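Local coordinates for protein thiazoline oxidase/subtilisin-like protease (Prochloron didemni, PDB 4H6X) that probably cleaves patellamide precursor peptides and closes them into rings by transamidation, acting as a subtilisin-like maturation protease, at residues A[35-43]-A[106-117]; A[133-142]-A[155-166]. All blocks are in the same frame, centred on the assembly; numbering follows the deposited sequence.

Contact 1: residues A[35-43]-A[106-117]; sequences IVIIDGDPD and LNDHACHVTSTI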
ATOM      1  N   ILE A  35      -0.952   5.615  -8.744  1.00 23.58           N
ATOM      2  CA  ILE A  35      -0.556   5.480  -7.344  1.00 22.41           C
ATOM      3  C   ILE A  35       0.957   5.656  -7.292  1.00 22.34           C
ATOM      4  O   ILE A  35       1.682   4.964  -7.997  1.00 21.27           O
ATOM      5  CB  ILE A  35      -0.918   4.076  -6.772  1.00 23.64           C
ATOM      6  CG1 ILE A  35      -2.432   3.792  -6.900  1.00 22.98           C
ATOM      7  CG2 ILE A  35      -0.443   3.933  -5.324  1.00 22.55           C
ATOM      8  CD1 ILE A  35      -2.757   2.320  -7.120  1.00 23.16           C
ATOM      9  N   VAL A  36       1.426   6.597  -6.471  1.00 22.93           N
ATOM     10  CA  VAL A  36       2.866   6.764  -6.270  1.00 22.53           C
ATOM     11  C   VAL A  36       3.206   6.194  -4.907  1.00 22.31           C
ATOM     12  O   VAL A  36       2.635   6.600  -3.889  1.00 21.44           O
ATOM     13  CB  VAL A  36       3.332   8.238  -6.392  1.00 22.79           C
ATOM     14  CG1 VAL A  36       4.836   8.346  -6.160  1.00 21.57           C
ATOM     15  CG2 VAL A  36       2.983   8.794  -7.774  1.00 22.70           C
ATOM     16  N   ILE A  37       4.156   5.265  -4.897  1.00 22.11           N
ATOM     17  CA  ILE A  37       4.544   4.570  -3.684  1.00 21.83           C
ATOM     18  C   ILE A  37       5.901   5.076  -3.217  1.00 22.73           C
ATOM     19  O   ILE A  37       6.934   4.867  -3.887  1.00 22.92           O
ATOM     20  CB  ILE A  37       4.587   3.038  -3.913  1.00 21.86           C
ATOM     21  CG1 ILE A  37       3.195   2.526  -4.328  1.00 22.55           C
ATOM     22  CG2 ILE A  37       5.084   2.303  -2.675  1.00 20.13           C
ATOM     23  CD1 ILE A  37       3.189   1.053  -4.742  1.00 21.62           C
ATOM     24  N   ILE A  38       5.875   5.756  -2.077  1.00 22.04           N
ATOM     25  CA  ILE A  38       7.076   6.259  -1.434  1.00 22.47           C
ATOM     26  C   ILE A  38       7.533   5.210  -0.429  1.00 23.66           C
ATOM     27  O   ILE A  38       6.966   5.069   0.674  1.00 23.61           O
ATOM     28  CB  ILE A  38       6.837   7.653  -0.794  1.00 21.52           C
ATOM     29  CG1 ILE A  38       6.390   8.652  -1.880  1.00 21.04           C
ATOM     30  CG2 ILE A  38       8.079   8.116  -0.028  1.00 21.66           C
ATOM     31  CD1 ILE A  38       5.984  10.030  -1.354  1.00 21.10           C
ATOM     32  N   ASP A  39       8.562   4.452  -0.817  1.00 23.90           N
ATOM     33  CA  ASP A  39       8.997   3.297  -0.027  1.00 24.56           C
ATOM     34  C   ASP A  39      10.392   2.932  -0.534  1.00 25.20           C
ATOM     35  O   ASP A  39      11.074   3.785  -1.111  1.00 24.67           O
ATOM     36  CB  ASP A  39       7.998   2.135  -0.226  1.00 25.64           C
ATOM     37  CG  ASP A  39       8.072   1.070   0.879  1.00 29.35           C
ATOM     38  OD1 ASP A  39       9.142   0.874   1.507  1.00 31.74           O
ATOM     39  OD2 ASP A  39       7.050   0.382   1.085  1.00 29.28           O
ATOM     40  N   GLY A  40      10.813   1.688  -0.334  1.00 24.91           N
ATOM     41  CA  GLY A  40      12.103   1.211  -0.875  1.00 24.65           C
ATOM     42  C   GLY A  40      12.044   0.878  -2.357  1.00 24.75           C
ATOM     43  O   GLY A  40      11.111   1.271  -3.075  1.00 23.05           O
ATOM     44  N   ASP A  41      13.050   0.135  -2.810  1.00 24.52           N
ATOM     45  CA  ASP A  41      13.220  -0.217  -4.204  1.00 26.08           C
ATOM     46  C   ASP A  41      12.748  -1.664  -4.428  1.00 26.43           C
ATOM     47  O   ASP A  41      13.417  -2.603  -4.000  1.00 26.18           O
ATOM     48  CB  ASP A  41      14.702  -0.060  -4.592  1.00 26.76           C
ATOM     49  CG  ASP A  41      14.943  -0.197  -6.080  1.00 28.83           C
ATOM     50  OD1 ASP A  41      13.979  -0.348  -6.842  1.00 27.48           O
ATOM     51  OD2 ASP A  41      16.116  -0.149  -6.499  1.00 30.12           O
ATOM     52  N   PRO A  42      11.601  -1.840  -5.108  1.00 26.49           N
ATOM     53  CA  PRO A  42      11.016  -3.156  -5.329  1.00 26.42           C
ATOM     54  C   PRO A  42      11.687  -3.897  -6.485  1.00 26.78           C
ATOM     55  O   PRO A  42      12.379  -3.291  -7.314  1.00 26.36           O
ATOM     56  CB  PRO A  42       9.572  -2.822  -5.708  1.00 25.94           C
ATOM     57  CG  PRO A  42       9.707  -1.554  -6.456  1.00 25.90           C
ATOM     58  CD  PRO A  42      10.795  -0.783  -5.740  1.00 25.63           C
ATOM     59  N   ASP A  43      11.450  -5.201  -6.541  1.00 27.40           N
ATOM     60  CA  ASP A  43      12.131  -6.076  -7.496  1.00 27.00           C
ATOM     61  C   ASP A  43      11.195  -6.333  -8.670  1.00 26.73           C
ATOM     62  O   ASP A  43      10.288  -7.147  -8.580  1.00 27.04           O
ATOM     63  CB  ASP A  43      12.540  -7.375  -6.782  1.00 26.35           C
ATOM     64  CG  ASP A  43      13.240  -8.387  -7.703  1.00 29.33           C
ATOM     65  OD1 ASP A  43      13.441  -8.114  -8.907  1.00 28.68           O
ATOM     66  OD2 ASP A  43      13.580  -9.476  -7.194  1.00 28.51           O
ATOM     67  N   LEU A 106      13.665  -2.013   3.996  1.00 26.99           N
ATOM     68  CA  LEU A 106      12.904  -1.058   3.164  1.00 29.00           C
ATOM     69  C   LEU A 106      12.580  -1.601   1.781  1.00 26.89           C
ATOM     70  O   LEU A 106      11.455  -1.431   1.286  1.00 25.43           O
ATOM     71  CB  LEU A 106      13.660   0.271   3.028  1.00 31.18           C
ATOM     72  CG  LEU A 106      12.765   1.500   2.827  1.00 35.03           C
ATOM     73  CD1 LEU A 106      11.996   1.811   4.101  1.00 35.47           C
ATOM     74  CD2 LEU A 106      13.583   2.709   2.385  1.00 35.91           C
ATOM     75  N   ASN A 107      13.556  -2.245   1.140  1.00 24.90           N
ATOM     76  CA  ASN A 107      13.329  -2.758  -0.214  1.00 24.38           C
ATOM     77  C   ASN A 107      12.409  -3.963  -0.198  1.00 25.12           C
ATOM     78  O   ASN A 107      11.565  -4.130  -1.089  1.00 25.29           O
ATOM     79  CB  ASN A 107      14.645  -3.107  -0.902  1.00 24.95           C
ATOM     80  CG  ASN A 107      15.533  -1.897  -1.094  1.00 27.03           C
ATOM     81  OD1 ASN A 107      15.063  -0.755  -1.068  1.00 26.37           O
ATOM     82  ND2 ASN A 107      16.831  -2.138  -1.292  1.00 27.59           N
ATOM     83  N   ASP A 108      12.570  -4.791   0.834  1.00 24.09           N
ATOM     84  CA  ASP A 108      11.708  -5.949   1.025  1.00 25.99           C
ATOM     85  C   ASP A 108      10.255  -5.472   1.207  1.00 25.91           C
ATOM     86  O   ASP A 108       9.327  -6.019   0.611  1.00 25.72           O
ATOM     87  CB  ASP A 108      12.168  -6.740   2.254  1.00 26.35           C
ATOM     88  CG  ASP A 108      11.267  -7.908   2.568  1.00 27.99           C
ATOM     89  OD1 ASP A 108      11.463  -8.968   1.952  1.00 29.05           O
ATOM     90  OD2 ASP A 108      10.375  -7.766   3.432  1.00 27.50           O
ATOM     91  N   HIS A 109      10.091  -4.441   2.031  1.00 25.62           N
ATOM     92  CA  HIS A 109       8.784  -3.850   2.325  1.00 27.03           C
ATOM     93  C   HIS A 109       8.131  -3.298   1.044  1.00 26.24           C
ATOM     94  O   HIS A 109       6.944  -3.517   0.782  1.00 26.91           O
ATOM     95  CB  HIS A 109       8.983  -2.760   3.381  1.00 26.69           C
ATOM     96  CG  HIS A 109       7.713  -2.196   3.918  1.00 30.19           C
ATOM     97  ND1 HIS A 109       7.060  -1.137   3.323  1.00 30.16           N
ATOM     98  CD2 HIS A 109       6.986  -2.525   5.011  1.00 29.72           C
ATOM     99  CE1 HIS A 109       5.973  -0.851   4.017  1.00 31.43           C
ATOM    100  NE2 HIS A 109       5.905  -1.684   5.042  1.00 32.04           N
ATOM    101  N   ALA A 110       8.932  -2.615   0.229  1.00 25.54           N
ATOM    102  CA  ALA A 110       8.506  -2.117  -1.065  1.00 25.23           C
ATOM    103  C   ALA A 110       7.997  -3.229  -1.981  1.00 25.43           C
ATOM    104  O   ALA A 110       6.996  -3.043  -2.659  1.00 23.61           O
ATOM    105  CB  ALA A 110       9.642  -1.360  -1.747  1.00 24.73           C
ATOM    106  N   CYS A 111       8.687  -4.375  -2.011  1.00 26.39           N
ATOM    107  CA  CYS A 111       8.226  -5.486  -2.870  1.00 26.27           C
ATOM    108  C   CYS A 111       6.861  -5.960  -2.432  1.00 24.65           C
ATOM    109  O   CYS A 111       5.996  -6.223  -3.260  1.00 25.34           O
ATOM    110  CB  CYS A 111       9.165  -6.690  -2.835  1.00 28.00           C
ATOM    111  SG  CYS A 111      10.755  -6.447  -3.644  1.00 34.07           S
ATOM    112  N   HIS A 112       6.709  -6.107  -1.122  1.00 23.75           N
ATOM    113  CA  HIS A 112       5.493  -6.614  -0.528  1.00 25.30           C
ATOM    114  C   HIS A 112       4.335  -5.643  -0.786  1.00 24.27           C
ATOM    115  O   HIS A 112       3.301  -6.032  -1.330  1.00 24.45           O
ATOM    116  CB  HIS A 112       5.685  -6.812   0.977  1.00 25.34           C
ATOM    117  CG  HIS A 112       4.771  -7.834   1.567  1.00 29.76           C
ATOM    118  ND1 HIS A 112       3.483  -7.543   1.956  1.00 29.45           N
ATOM    119  CD2 HIS A 112       4.954  -9.156   1.823  1.00 31.42           C
ATOM    120  CE1 HIS A 112       2.912  -8.635   2.437  1.00 32.15           C
ATOM    121  NE2 HIS A 112       3.785  -9.627   2.371  1.00 32.46           N
ATOM    122  N   VAL A 113       4.524  -4.394  -0.369  1.00 23.14           N
ATOM    123  CA  VAL A 113       3.506  -3.339  -0.520  1.00 24.50           C
ATOM    124  C   VAL A 113       3.088  -3.191  -1.982  1.00 23.58           C
ATOM    125  O   VAL A 113       1.913  -3.182  -2.275  1.00 24.24           O
ATOM    126  CB  VAL A 113       4.019  -1.998   0.071  1.00 25.03           C
ATOM    127  CG1 VAL A 113       3.252  -0.797  -0.475  1.00 27.12           C
ATOM    128  CG2 VAL A 113       3.916  -2.050   1.581  1.00 25.93           C
ATOM    129  N   THR A 114       4.054  -3.130  -2.894  1.00 23.00           N
ATOM    130  CA  THR A 114       3.749  -2.919  -4.308  1.00 24.01           C
ATOM    131  C   THR A 114       2.956  -4.096  -4.892  1.00 25.06           C
ATOM    132  O   THR A 114       1.988  -3.889  -5.633  1.00 24.87           O
ATOM    133  CB  THR A 114       5.030  -2.637  -5.120  1.00 23.96           C
ATOM    134  OG1 THR A 114       5.725  -1.522  -4.533  1.00 24.27           O
ATOM    135  CG2 THR A 114       4.703  -2.317  -6.559  1.00 24.32           C
ATOM    136  N   SER A 115       3.358  -5.317  -4.544  1.00 24.00           N
ATOM    137  CA  SER A 115       2.636  -6.519  -4.990  1.00 24.89           C
ATOM    138  C   SER A 115       1.202  -6.569  -4.436  1.00 24.85           C
ATOM    139  O   SER A 115       0.274  -7.007  -5.130  1.00 25.24           O
ATOM    140  CB  SER A 115       3.421  -7.795  -4.628  1.00 24.47           C
ATOM    141  OG  SER A 115       3.391  -8.054  -3.221  1.00 24.89           O
ATOM    142  N   THR A 116       1.021  -6.110  -3.199  1.00 24.96           N
ATOM    143  CA  THR A 116      -0.323  -6.049  -2.582  1.00 27.94           C
ATOM    144  C   THR A 116      -1.266  -5.130  -3.360  1.00 26.77           C
ATOM    145  O   THR A 116      -2.475  -5.378  -3.463  1.00 25.60           O
ATOM    146  CB  THR A 116      -0.231  -5.602  -1.104  1.00 30.05           C
ATOM    147  OG1 THR A 116       0.433  -6.632  -0.359  1.00 35.03           O
ATOM    148  CG2 THR A 116      -1.620  -5.363  -0.489  1.00 34.53           C
ATOM    149  N   ILE A 117      -0.701  -4.058  -3.895  1.00 25.09           N
ATOM    150  CA  ILE A 117      -1.473  -3.078  -4.619  1.00 24.20           C
ATOM    151  C   ILE A 117      -1.692  -3.527  -6.060  1.00 24.63           C
ATOM    152  O   ILE A 117      -2.808  -3.425  -6.588  1.00 24.08           O
ATOM    153  CB  ILE A 117      -0.812  -1.675  -4.538  1.00 22.66           C
ATOM    154  CG1 ILE A 117      -0.879  -1.159  -3.084  1.00 22.15           C
ATOM    155  CG2 ILE A 117      -1.494  -0.715  -5.498  1.00 23.20           C
ATOM    156  CD1 ILE A 117       0.002   0.046  -2.779  1.00 20.84           C
TER
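D39 and H109 form the main polar link. H109 ND1 donates to D39 OD2 at 2.7 Å, and OD2, near the ring plane, receives it on its syn lone pair. Carboxylate and ring planes are 49° apart. D39 CG is anti to the backbone N (chi1 -161°), which carries the carboxylate across to the ring edge. D39 OD1 accepts from G40 N at 2.6 Å, so the carboxylate is held at both oxygens. With an alanine here, H109 ND1 would probably lose its acceptor and the ring would be freer to turn. H109 NE2 bonds to S274 OG, consistent with the Ser-His-Asp triad of subtilases.

D41 N donates to N107 OD1 at 2.8 Å, nearly straight (175°) and from above the carbonyl plane.

G40 O lies 3.3 Å from A110 CB, and a CB on G40 would strike L106 O.

Much of the apolar contact is made by isoleucines. I37 CD1 meets I117 CD1 tip to tip at 3.9 Å, and I35 CD1 meets I117 CG2 at 3.7 Å. P42 packs on A110 and C111.

Helix 101-118 lies against strand 34-39. Helix 273-293 touches I35 and H109, and strand 133-138 flanks I37.

Contact 2: residues A[133-142]-A[155-166]; sequences RVINMPQDAV and NLARAIDLALEL
M137 reaches from the strand onto the helix. Its CG is anti to the backbone N (chi1 -172°), and the chain runs extended to SD before bending at chi3 (-60°). SD rests 3.7 Å from A159 CB. The bend turns CE along the helix to A163, 3.8 Å from L162 CG and 3.8 Å from L166 CD1.

The Q139 and N155 side chains run alongside each other, pointing opposite ways, with amide planes 54° apart. N155 ND2 donates to Q139 OE1 at 3.0 Å, tilted somewhat from both planes. Q139 folds back at chi2, and its NE2 donates to M137 O at 2.9 Å. The Q139 amide is therefore fixed at both ends. N155 OD1 accepts from W61 and H62.

Toward the start of the strand, the I135 side chain lies obliquely across L166, with I135 CD1 4.1 Å from L166 CB. The extended R133 passes over I135, whose CG1 lies off one guanidinium face. One water joins R133 to the carbonyl of L166, accepting from R133 NH2 at 2.7 Å and donating to L166 O at 2.6 Å. R133 NH1 has its own partner in T34.

Strand 133-138 lies between strands 53-56 and 34-39 of the parallel sheet, and the helix packs roughly antiparallel on one face, consistent with a subtilisin-like alpha/beta fold. Helix 154-165 also meets V36 through A163 and helix 187-197 through I160.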
ATOM      1  N   ARG A 133      -2.128   2.320 -12.710  1.00 28.86           N
ATOM      2  CA  ARG A 133      -0.745   2.701 -13.003  1.00 29.05           C
ATOM      3  C   ARG A 133      -0.024   2.924 -11.675  1.00 29.23           C
ATOM      4  O   ARG A 133      -0.537   3.612 -10.783  1.00 29.01           O
ATOM      5  CB  ARG A 133      -0.723   3.982 -13.846  1.00 32.56           C
ATOM      6  CG  ARG A 133       0.655   4.486 -14.267  1.00 35.02           C
ATOM      7  CD  ARG A 133       0.515   5.594 -15.304  1.00 38.72           C
ATOM      8  NE  ARG A 133       1.768   6.313 -15.524  1.00 43.43           N
ATOM      9  CZ  ARG A 133       2.036   7.529 -15.052  1.00 44.80           C
ATOM     10  NH1 ARG A 133       1.134   8.193 -14.335  1.00 47.64           N
ATOM     11  NH2 ARG A 133       3.209   8.093 -15.310  1.00 46.24           N
ATOM     12  N   VAL A 134       1.149   2.316 -11.528  1.00 26.86           N
ATOM     13  CA  VAL A 134       1.906   2.469 -10.293  1.00 26.46           C
ATOM     14  C   VAL A 134       3.293   3.019 -10.594  1.00 25.50           C
ATOM     15  O   VAL A 134       3.985   2.511 -11.491  1.00 23.74           O
ATOM     16  CB  VAL A 134       2.026   1.141  -9.516  1.00 26.89           C
ATOM     17  CG1 VAL A 134       3.078   1.262  -8.416  1.00 26.58           C
ATOM     18  CG2 VAL A 134       0.675   0.733  -8.929  1.00 26.87           C
ATOM     19  N   ILE A 135       3.666   4.069  -9.861  1.00 23.80           N
ATOM     20  CA  ILE A 135       5.038   4.595  -9.872  1.00 23.34           C
ATOM     21  C   ILE A 135       5.666   4.357  -8.503  1.00 24.78           C
ATOM     22  O   ILE A 135       5.170   4.854  -7.484  1.00 24.49           O
ATOM     23  CB  ILE A 135       5.085   6.107 -10.194  1.00 24.14           C
ATOM     24  CG1 ILE A 135       4.539   6.366 -11.610  1.00 24.55           C
ATOM     25  CG2 ILE A 135       6.516   6.667 -10.027  1.00 23.96           C
ATOM     26  CD1 ILE A 135       4.286   7.839 -11.935  1.00 25.50           C
ATOM     27  N   ASN A 136       6.731   3.561  -8.478  1.00 23.51           N
ATOM     28  CA  ASN A 136       7.552   3.445  -7.285  1.00 23.76           C
ATOM     29  C   ASN A 136       8.576   4.575  -7.237  1.00 22.06           C
ATOM     30  O   ASN A 136       9.271   4.834  -8.224  1.00 23.95           O
ATOM     31  CB  ASN A 136       8.251   2.083  -7.245  1.00 23.59           C
ATOM     32  CG  ASN A 136       7.329   0.962  -6.780  1.00 25.84           C
ATOM     33  OD1 ASN A 136       7.069   0.809  -5.580  1.00 27.28           O
ATOM     34  ND2 ASN A 136       6.859   0.160  -7.715  1.00 23.27           N
ATOM     35  N   MET A 137       8.667   5.252  -6.099  1.00 22.57           N
ATOM     36  CA  MET A 137       9.702   6.267  -5.893  1.00 21.95           C
ATOM     37  C   MET A 137      10.624   5.795  -4.759  1.00 23.01           C
ATOM     38  O   MET A 137      10.400   6.133  -3.582  1.00 21.86           O
ATOM     39  CB  MET A 137       9.071   7.623  -5.562  1.00 22.75           C
ATOM     40  CG  MET A 137      10.070   8.778  -5.521  1.00 22.55           C
ATOM     41  SD  MET A 137       9.369  10.323  -4.881  1.00 24.86           S
ATOM     42  CE  MET A 137       8.076  10.601  -6.077  1.00 20.88           C
ATOM     43  N   PRO A 138      11.647   4.981  -5.095  1.00 22.67           N
ATOM     44  CA  PRO A 138      12.430   4.330  -4.030  1.00 23.22           C
ATOM     45  C   PRO A 138      13.239   5.316  -3.201  1.00 24.05           C
ATOM     46  O   PRO A 138      13.784   6.272  -3.748  1.00 24.06           O
ATOM     47  CB  PRO A 138      13.388   3.413  -4.808  1.00 23.47           C
ATOM     48  CG  PRO A 138      12.694   3.173  -6.108  1.00 24.48           C
ATOM     49  CD  PRO A 138      12.048   4.502  -6.426  1.00 22.76           C
ATOM     50  N   GLN A 139      13.334   5.045  -1.900  1.00 23.59           N
ATOM     51  CA  GLN A 139      13.987   5.919  -0.937  1.00 25.67           C
ATOM     52  C   GLN A 139      15.218   5.272  -0.268  1.00 27.47           C
ATOM     53  O   GLN A 139      15.818   5.860   0.643  1.00 26.79           O
ATOM     54  CB  GLN A 139      12.986   6.313   0.165  1.00 25.36           C
ATOM     55  CG  GLN A 139      11.696   6.968  -0.328  1.00 24.44           C
ATOM     56  CD  GLN A 139      11.952   8.272  -1.065  1.00 25.36           C
ATOM     57  OE1 GLN A 139      12.787   9.078  -0.650  1.00 25.80           O
ATOM     58  NE2 GLN A 139      11.260   8.471  -2.175  1.00 24.65           N
ATOM     59  N   ASP A 140      15.594   4.066  -0.683  1.00 30.63           N
ATOM     60  CA  ASP A 140      16.568   3.300   0.131  1.00 33.10           C
ATOM     61  C   ASP A 140      17.982   3.889   0.099  1.00 33.15           C
ATOM     62  O   ASP A 140      18.802   3.640   1.016  1.00 34.28           O
ATOM     63  CB  ASP A 140      16.563   1.810  -0.225  1.00 33.34           C
ATOM     64  CG  ASP A 140      17.040   1.541  -1.631  1.00 35.17           C
ATOM     65  OD1 ASP A 140      16.432   2.105  -2.582  1.00 33.58           O
ATOM     66  OD2 ASP A 140      18.017   0.751  -1.775  1.00 35.18           O
ATOM     67  N   ALA A 141      18.245   4.688  -0.938  1.00 31.36           N
ATOM     68  CA  ALA A 141      19.556   5.283  -1.146  1.00 34.43           C
ATOM     69  C   ALA A 141      19.933   6.294  -0.073  1.00 38.31           C
ATOM     70  O   ALA A 141      21.117   6.440   0.234  1.00 38.06           O
ATOM     71  CB  ALA A 141      19.668   5.886  -2.529  1.00 34.87           C
ATOM     72  N   VAL A 142      18.943   6.972   0.514  1.00 42.34           N
ATOM     73  CA  VAL A 142      19.210   7.818   1.698  1.00 45.66           C
ATOM     74  C   VAL A 142      19.777   7.009   2.875  1.00 46.43           C
ATOM     75  O   VAL A 142      20.191   7.578   3.886  1.00 41.82           O
ATOM     76  CB  VAL A 142      17.984   8.641   2.190  1.00 47.32           C
ATOM     77  CG1 VAL A 142      17.454   9.536   1.093  1.00 47.39           C
ATOM     78  CG2 VAL A 142      16.878   7.760   2.766  1.00 47.73           C
ATOM     79  N   ASN A 155      13.055  15.218   3.341  1.00 30.05           N
ATOM     80  CA  ASN A 155      13.112  14.295   2.221  1.00 29.72           C
ATOM     81  C   ASN A 155      11.725  13.799   1.820  1.00 26.98           C
ATOM     82  O   ASN A 155      11.429  13.671   0.631  1.00 25.50           O
ATOM     83  CB  ASN A 155      14.024  13.112   2.532  1.00 31.85           C
ATOM     84  CG  ASN A 155      14.198  12.195   1.345  1.00 36.18           C
ATOM     85  OD1 ASN A 155      14.692  12.612   0.292  1.00 38.05           O
ATOM     86  ND2 ASN A 155      13.778  10.936   1.496  1.00 38.17           N
ATOM     87  N   LEU A 156      10.877  13.530   2.807  1.00 24.10           N
ATOM     88  CA  LEU A 156       9.528  13.080   2.518  1.00 26.08           C
ATOM     89  C   LEU A 156       8.725  14.196   1.837  1.00 24.86           C
ATOM     90  O   LEU A 156       7.993  13.945   0.883  1.00 25.08           O
ATOM     91  CB  LEU A 156       8.842  12.555   3.777  1.00 27.18           C
ATOM     92  CG  LEU A 156       7.434  11.966   3.627  1.00 29.81           C
ATOM     93  CD1 LEU A 156       7.289  10.936   2.496  1.00 28.41           C
ATOM     94  CD2 LEU A 156       7.035  11.355   4.966  1.00 30.68           C
ATOM     95  N   ALA A 157       8.887  15.427   2.319  1.00 24.78           N
ATOM     96  CA  ALA A 157       8.245  16.589   1.692  1.00 25.06           C
ATOM     97  C   ALA A 157       8.652  16.717   0.219  1.00 23.41           C
ATOM     98  O   ALA A 157       7.817  16.899  -0.658  1.00 23.20           O
ATOM     99  CB  ALA A 157       8.591  17.865   2.450  1.00 24.04           C
ATOM    100  N   ARG A 158       9.952  16.633  -0.034  1.00 23.82           N
ATOM    101  CA  ARG A 158      10.466  16.680  -1.407  1.00 23.06           C
ATOM    102  C   ARG A 158       9.888  15.538  -2.268  1.00 21.44           C
ATOM    103  O   ARG A 158       9.529  15.744  -3.429  1.00 21.26           O
ATOM    104  CB  ARG A 158      11.993  16.642  -1.381  1.00 21.55           C
ATOM    105  CG  ARG A 158      12.613  17.849  -0.678  1.00 21.83           C
ATOM    106  CD  ARG A 158      14.141  17.785  -0.710  1.00 22.02           C
ATOM    107  NE  ARG A 158      14.696  18.126  -2.030  1.00 23.18           N
ATOM    108  CZ  ARG A 158      16.007  18.216  -2.295  1.00 23.65           C
ATOM    109  NH1 ARG A 158      16.916  17.966  -1.343  1.00 23.01           N
ATOM    110  NH2 ARG A 158      16.410  18.559  -3.513  1.00 23.49           N
ATOM    111  N   ALA A 159       9.826  14.338  -1.699  1.00 21.38           N
ATOM    112  CA  ALA A 159       9.224  13.191  -2.391  1.00 21.00           C
ATOM    113  C   ALA A 159       7.748  13.423  -2.770  1.00 20.41           C
ATOM    114  O   ALA A 159       7.312  13.060  -3.865  1.00 20.11           O
ATOM    115  CB  ALA A 159       9.374  11.935  -1.551  1.00 20.09           C
ATOM    116  N   ILE A 160       6.986  13.997  -1.843  1.00 20.12           N
ATOM    117  CA  ILE A 160       5.559  14.277  -2.065  1.00 20.85           C
ATOM    118  C   ILE A 160       5.388  15.315  -3.189  1.00 22.08           C
ATOM    119  O   ILE A 160       4.576  15.099  -4.090  1.00 20.97           O
ATOM    120  CB  ILE A 160       4.851  14.666  -0.744  1.00 20.59           C
ATOM    121  CG1 ILE A 160       4.687  13.418   0.134  1.00 21.92           C
ATOM    122  CG2 ILE A 160       3.475  15.308  -0.988  1.00 20.66           C
ATOM    123  CD1 ILE A 160       4.384  13.727   1.597  1.00 22.24           C
ATOM    124  N   ASP A 161       6.181  16.405  -3.161  1.00 21.65           N
ATOM    125  CA  ASP A 161       6.114  17.419  -4.229  1.00 22.14           C
ATOM    126  C   ASP A 161       6.396  16.766  -5.556  1.00 21.71           C
ATOM    127  O   ASP A 161       5.737  17.081  -6.537  1.00 21.30           O
ATOM    128  CB  ASP A 161       7.109  18.586  -4.032  1.00 22.50           C
ATOM    129  CG  ASP A 161       6.706  19.517  -2.914  1.00 24.08           C
ATOM    130  OD1 ASP A 161       5.487  19.670  -2.681  1.00 25.16           O
ATOM    131  OD2 ASP A 161       7.608  20.076  -2.256  1.00 24.42           O
ATOM    132  N   LEU A 162       7.405  15.880  -5.604  1.00 21.09           N
ATOM    133  CA  LEU A 162       7.685  15.154  -6.841  1.00 20.92           C
ATOM    134  C   LEU A 162       6.516  14.236  -7.254  1.00 20.98           C
ATOM    135  O   LEU A 162       6.126  14.206  -8.414  1.00 20.74           O
ATOM    136  CB  LEU A 162       8.993  14.342  -6.736  1.00 21.29           C
ATOM    137  CG  LEU A 162       9.426  13.595  -8.017  1.00 21.10           C
ATOM    138  CD1 LEU A 162       9.512  14.530  -9.230  1.00 21.38           C
ATOM    139  CD2 LEU A 162      10.758  12.893  -7.769  1.00 20.11           C
ATOM    140  N   ALA A 163       5.998  13.461  -6.309  1.00 21.09           N
ATOM    141  CA  ALA A 163       4.856  12.575  -6.566  1.00 21.59           C
ATOM    142  C   ALA A 163       3.664  13.337  -7.166  1.00 22.22           C
ATOM    143  O   ALA A 163       3.019  12.840  -8.095  1.00 21.30           O
ATOM    144  CB  ALA A 163       4.433  11.878  -5.287  1.00 21.32           C
ATOM    145  N   LEU A 164       3.376  14.525  -6.626  1.00 22.45           N
ATOM    146  CA  LEU A 164       2.339  15.391  -7.186  1.00 24.95           C
ATOM    147  C   LEU A 164       2.609  15.732  -8.654  1.00 25.52           C
ATOM    148  O   LEU A 164       1.732  15.586  -9.510  1.00 26.09           O
ATOM    149  CB  LEU A 164       2.208  16.680  -6.370  1.00 24.34           C
ATOM    150  CG  LEU A 164       1.516  16.533  -5.022  1.00 26.77           C
ATOM    151  CD1 LEU A 164       1.609  17.844  -4.249  1.00 25.43           C
ATOM    152  CD2 LEU A 164       0.064  16.071  -5.189  1.00 25.91           C
ATOM    153  N   GLU A 165       3.839  16.153  -8.944  1.00 24.55           N
ATOM    154  CA  GLU A 165       4.215  16.495 -10.306  1.00 25.58           C
ATOM    155  C   GLU A 165       4.152  15.298 -11.257  1.00 25.17           C
ATOM    156  O   GLU A 165       3.902  15.445 -12.455  1.00 23.66           O
ATOM    157  CB  GLU A 165       5.612  17.142 -10.325  1.00 26.48           C
ATOM    158  CG  GLU A 165       5.882  17.927 -11.592  1.00 31.84           C
ATOM    159  CD  GLU A 165       4.892  19.074 -11.762  1.00 31.99           C
ATOM    160  OE1 GLU A 165       4.334  19.544 -10.757  1.00 31.93           O
ATOM    161  OE2 GLU A 165       4.667  19.488 -12.901  1.00 37.04           O
ATOM    162  N   LEU A 166       4.367  14.106 -10.717  1.00 25.99           N
ATOM    163  CA  LEU A 166       4.251  12.881 -11.503  1.00 24.77           C
ATOM    164  C   LEU A 166       2.802  12.469 -11.830  1.00 25.99           C
ATOM    165  O   LEU A 166       2.584  11.522 -12.577  1.00 26.68           O
ATOM    166  CB  LEU A 166       4.997  11.738 -10.799  1.00 25.47           C
ATOM    167  CG  LEU A 166       6.512  11.913 -10.660  1.00 25.72           C
ATOM    168  CD1 LEU A 166       7.060  10.852  -9.721  1.00 25.97           C
ATOM    169  CD2 LEU A 166       7.199  11.857 -12.028  1.00 26.18           C
TER
HETATM  170  O   HOH W   1       4.104  10.541 -14.497  1.00 41.99           O

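From the N terminus, strand 34-39 comes first. The chain then makes edge strand 53-56 and two helices before contact 1 closes this 62-residue loop at helix 101-118. Strand 133-138 follows and enters the sheet beside strand 34-39. Contact 2 closes a much shorter loop, 12 residues between its segments, at helix 154-165. The contacts are in series and neither nest nor cross. Helix 154-165 leads on to strand 170-173, a beta-alpha-beta crossover past strand 34-39. The two helices lie on opposite faces of the sheet. Probable hydrogen bonds from I37 to I135 and M137 join the contacts through neighbouring strands.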